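Local atomic coordinates of KLLA0F20702p (Kluyveromyces lactis, PDB entry 5Y5A), a protein that probably serves as the telomerase subunit Est1, which binds Cdc13 and so helps bring telomerase to telomeres. Residues F127-L138 with C191-K202. Numbering follows the deposited sequence.
Sequences FPQIHKLYYSTL and CLLYIGCSQRYK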
# COMPACT_ATOMS: atom_id res chain seq x y z
N PHE A 127 12.80 -17.60 -19.86
CA PHE A 127 12.03 -17.30 -18.66
C PHE A 127 12.05 -18.39 -17.57
O PHE A 127 12.11 -18.06 -16.39
CB PHE A 127 10.57 -16.98 -19.01
CG PHE A 127 9.80 -16.38 -17.87
CD1 PHE A 127 9.86 -15.03 -17.61
CD2 PHE A 127 9.04 -17.19 -17.03
CE1 PHE A 127 9.16 -14.48 -16.55
CE2 PHE A 127 8.34 -16.65 -15.97
CZ PHE A 127 8.40 -15.29 -15.73
N PRO A 128 11.98 -19.67 -17.96
CA PRO A 128 12.04 -20.67 -16.88
C PRO A 128 13.34 -20.65 -16.07
O PRO A 128 13.32 -21.03 -14.90
CB PRO A 128 11.88 -21.99 -17.62
CG PRO A 128 11.08 -21.64 -18.82
CD PRO A 128 11.58 -20.29 -19.24
N GLN A 129 14.44 -20.21 -16.67
CA GLN A 129 15.71 -20.14 -15.97
C GLN A 129 15.70 -19.00 -14.96
O GLN A 129 16.11 -19.16 -13.81
CB GLN A 129 16.87 -19.98 -16.95
CG GLN A 129 17.19 -21.25 -17.72
CD GLN A 129 17.37 -22.43 -16.79
OE1 GLN A 129 18.24 -22.42 -15.91
NE2 GLN A 129 16.55 -23.46 -16.97
N ILE A 130 15.24 -17.84 -15.42
CA ILE A 130 15.12 -16.66 -14.59
C ILE A 130 14.26 -16.96 -13.38
O ILE A 130 14.62 -16.65 -12.25
CB ILE A 130 14.49 -15.48 -15.37
CG1 ILE A 130 15.40 -15.10 -16.54
CG2 ILE A 130 14.26 -14.29 -14.44
CD1 ILE A 130 14.82 -14.00 -17.41
N HIS A 131 13.12 -17.59 -13.63
CA HIS A 131 12.21 -17.94 -12.55
C HIS A 131 12.86 -18.92 -11.59
O HIS A 131 12.66 -18.85 -10.38
CB HIS A 131 10.92 -18.54 -13.11
CG HIS A 131 9.90 -18.85 -12.05
ND1 HIS A 131 9.77 -20.10 -11.49
CD2 HIS A 131 8.98 -18.07 -11.45
CE1 HIS A 131 8.81 -20.08 -10.59
NE2 HIS A 131 8.31 -18.85 -10.54
N LYS A 132 13.67 -19.83 -12.13
CA LYS A 132 14.31 -20.86 -11.32
C LYS A 132 15.37 -20.27 -10.39
O LYS A 132 15.51 -20.72 -9.26
CB LYS A 132 14.95 -21.94 -12.20
CG LYS A 132 13.99 -23.06 -12.55
CD LYS A 132 14.66 -24.12 -13.42
CE LYS A 132 13.65 -25.17 -13.86
NZ LYS A 132 14.25 -26.19 -14.77
N LEU A 133 16.10 -19.26 -10.86
CA LEU A 133 17.13 -18.63 -10.04
C LEU A 133 16.55 -18.10 -8.73
O LEU A 133 17.17 -18.24 -7.67
CB LEU A 133 17.80 -17.50 -10.81
CG LEU A 133 18.96 -16.80 -10.11
CD1 LEU A 133 20.14 -17.73 -9.96
CD2 LEU A 133 19.36 -15.57 -10.87
N TYR A 134 15.37 -17.52 -8.79
CA TYR A 134 14.75 -16.94 -7.61
C TYR A 134 14.04 -17.97 -6.75
O TYR A 134 14.14 -17.94 -5.52
CB TYR A 134 13.77 -15.84 -8.01
CG TYR A 134 14.46 -14.65 -8.62
CD1 TYR A 134 15.40 -13.92 -7.89
CD2 TYR A 134 14.17 -14.24 -9.91
CE1 TYR A 134 16.04 -12.83 -8.44
CE2 TYR A 134 14.81 -13.15 -10.47
CZ TYR A 134 15.74 -12.45 -9.73
OH TYR A 134 16.37 -11.36 -10.29
N TYR A 135 13.31 -18.88 -7.39
CA TYR A 135 12.58 -19.90 -6.66
C TYR A 135 13.52 -20.95 -6.05
O TYR A 135 13.19 -21.55 -5.02
CB TYR A 135 11.54 -20.57 -7.57
CG TYR A 135 10.59 -21.49 -6.83
CD1 TYR A 135 9.62 -20.98 -5.98
CD2 TYR A 135 10.66 -22.87 -6.99
CE1 TYR A 135 8.75 -21.81 -5.31
CE2 TYR A 135 9.79 -23.71 -6.32
CZ TYR A 135 8.84 -23.17 -5.47
OH TYR A 135 7.97 -24.00 -4.80
N SER A 136 14.67 -21.18 -6.68
CA SER A 136 15.69 -22.08 -6.11
C SER A 136 16.14 -21.55 -4.77
O SER A 136 16.30 -22.30 -3.80
CB SER A 136 16.92 -22.20 -7.02
OG SER A 136 16.62 -22.82 -8.26
N THR A 137 16.36 -20.24 -4.72
CA THR A 137 16.87 -19.59 -3.53
C THR A 137 15.86 -19.71 -2.39
O THR A 137 16.24 -20.03 -1.27
CB THR A 137 17.20 -18.13 -3.82
OG1 THR A 137 17.95 -18.06 -5.05
CG2 THR A 137 18.04 -17.53 -2.70
N LEU A 138 14.59 -19.47 -2.70
CA LEU A 138 13.51 -19.69 -1.74
C LEU A 138 13.53 -21.11 -1.18
O LEU A 138 13.56 -21.31 0.03
CB LEU A 138 12.15 -19.42 -2.38
CG LEU A 138 11.69 -17.97 -2.45
CD1 LEU A 138 10.33 -17.88 -3.13
CD2 LEU A 138 11.63 -17.36 -1.06
N CYS A 191 13.28 -12.54 -3.59
CA CYS A 191 12.89 -13.62 -4.50
C CYS A 191 11.44 -13.47 -4.91
O CYS A 191 11.10 -13.58 -6.09
CB CYS A 191 13.11 -14.99 -3.86
SG CYS A 191 14.83 -15.44 -3.64
N LEU A 192 10.58 -13.22 -3.94
CA LEU A 192 9.17 -13.03 -4.21
C LEU A 192 8.93 -11.76 -5.03
O LEU A 192 8.07 -11.74 -5.91
CB LEU A 192 8.38 -12.98 -2.91
CG LEU A 192 8.42 -14.28 -2.09
CD1 LEU A 192 7.93 -14.03 -0.68
CD2 LEU A 192 7.59 -15.38 -2.75
N LEU A 193 9.71 -10.71 -4.75
CA LEU A 193 9.59 -9.46 -5.50
C LEU A 193 9.96 -9.63 -6.97
O LEU A 193 9.25 -9.14 -7.86
CB LEU A 193 10.48 -8.37 -4.88
CG LEU A 193 10.50 -7.02 -5.63
CD1 LEU A 193 9.13 -6.33 -5.60
CD2 LEU A 193 11.57 -6.08 -5.07
N TYR A 194 11.06 -10.31 -7.25
CA TYR A 194 11.56 -10.38 -8.61
C TYR A 194 10.88 -11.48 -9.42
O TYR A 194 10.84 -11.43 -10.65
CB TYR A 194 13.07 -10.55 -8.61
CG TYR A 194 13.78 -9.35 -8.04
CD1 TYR A 194 13.43 -8.06 -8.44
CD2 TYR A 194 14.78 -9.49 -7.08
CE1 TYR A 194 14.07 -6.94 -7.90
CE2 TYR A 194 15.42 -8.38 -6.53
CZ TYR A 194 15.06 -7.11 -6.95
OH TYR A 194 15.69 -6.01 -6.42
N ILE A 195 10.33 -12.47 -8.74
CA ILE A 195 9.44 -13.41 -9.40
C ILE A 195 8.22 -12.62 -9.88
O ILE A 195 7.78 -12.76 -11.02
CB ILE A 195 9.02 -14.58 -8.48
CG1 ILE A 195 10.15 -15.60 -8.39
CG2 ILE A 195 7.77 -15.25 -9.00
CD1 ILE A 195 9.88 -16.74 -7.44
N GLY A 196 7.70 -11.76 -9.00
CA GLY A 196 6.56 -10.91 -9.32
C GLY A 196 6.78 -10.06 -10.56
O GLY A 196 5.98 -10.12 -11.51
N CYS A 197 7.86 -9.29 -10.57
CA CYS A 197 8.22 -8.48 -11.73
C CYS A 197 8.37 -9.30 -13.00
O CYS A 197 7.92 -8.88 -14.06
CB CYS A 197 9.53 -7.73 -11.48
SG CYS A 197 9.52 -6.65 -10.05
N SER A 198 9.04 -10.45 -12.89
CA SER A 198 9.27 -11.31 -14.04
C SER A 198 7.94 -11.79 -14.61
O SER A 198 7.74 -11.77 -15.82
CB SER A 198 10.14 -12.51 -13.66
OG SER A 198 11.37 -12.08 -13.12
N GLN A 199 7.05 -12.22 -13.73
CA GLN A 199 5.71 -12.66 -14.11
C GLN A 199 4.93 -11.56 -14.80
O GLN A 199 4.20 -11.82 -15.75
CB GLN A 199 4.95 -13.15 -12.88
CG GLN A 199 5.41 -14.48 -12.36
CD GLN A 199 5.20 -15.58 -13.37
OE1 GLN A 199 4.20 -15.60 -14.08
NE2 GLN A 199 6.16 -16.50 -13.45
N ARG A 200 5.06 -10.33 -14.30
CA ARG A 200 4.37 -9.20 -14.92
C ARG A 200 4.89 -9.01 -16.34
O ARG A 200 4.11 -8.88 -17.28
CB ARG A 200 4.56 -7.91 -14.12
CG ARG A 200 3.77 -6.75 -14.71
CD ARG A 200 3.96 -5.46 -13.94
NE ARG A 200 5.36 -5.10 -13.84
CZ ARG A 200 6.08 -4.58 -14.83
NH1 ARG A 200 7.36 -4.28 -14.63
NH2 ARG A 200 5.53 -4.35 -16.01
N TYR A 201 6.21 -9.01 -16.48
CA TYR A 201 6.84 -8.86 -17.78
C TYR A 201 6.42 -9.95 -18.76
O TYR A 201 6.21 -9.69 -19.95
CB TYR A 201 8.36 -8.87 -17.64
CG TYR A 201 8.97 -7.52 -17.41
CD1 TYR A 201 8.99 -6.56 -18.42
CD2 TYR A 201 9.55 -7.19 -16.18
CE1 TYR A 201 9.56 -5.32 -18.22
CE2 TYR A 201 10.13 -5.95 -15.97
CZ TYR A 201 10.13 -5.01 -16.99
OH TYR A 201 10.70 -3.77 -16.79
N LYS A 202 6.29 -11.17 -18.29
CA LYS A 202 5.91 -12.24 -19.16
C LYS A 202 4.52 -12.04 -19.67
O LYS A 202 4.27 -12.13 -20.85
CB LYS A 202 6.01 -13.58 -18.45
CG LYS A 202 5.53 -14.75 -19.30
CD LYS A 202 5.60 -16.06 -18.56
CE LYS A 202 4.84 -17.15 -19.31
NZ LYS A 202 4.19 -18.10 -18.38
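Tyr194 O accepts two hydrogen bonds, one from Ser198 N and one from Ser198 OG at 2.6 Å, the hydroxyl tilted 20° from the carbonyl plane. The bond turns Ser198 OG back onto its own helix, near Ile130 CG2, while Ser198 CB lies 3.6 Å from Phe127 CE1. With chi1 at -168° the Phe127 ring extends to the second helix, setting CE1 against Ser198 and CE2 and CZ against Gln199. Lys202 CD lies over one face, 3.9 Å from the ring centroid and nearly along the ring normal, a CH-pi contact. The amide of Gln199 stands almost perpendicular at the ring edge, with NE2 3.3 Å from Phe127 CE2. The two segments belong to helices 113-144 and 179-206 of the Est1 family region, which is of the TPR clan, and run nearly antiparallel; their axes approach to 9.0 Å, with directions 160° apart. Farther along, Tyr194 CB sits over a face of the Tyr134 ring, 3.7 Å from its centroid. Helix 78-105 receives both phenols: Tyr134 OH is hydrogen-bonded to His90 ND1 and Tyr194 OH to Asp83 OD1. Ile195 CG1 packs against Tyr134 CB, its branches also approaching the His131 ring. Leu138 packs its CG 3.6 Å from Cys191 CB and its CD1 against Leu192 CD2.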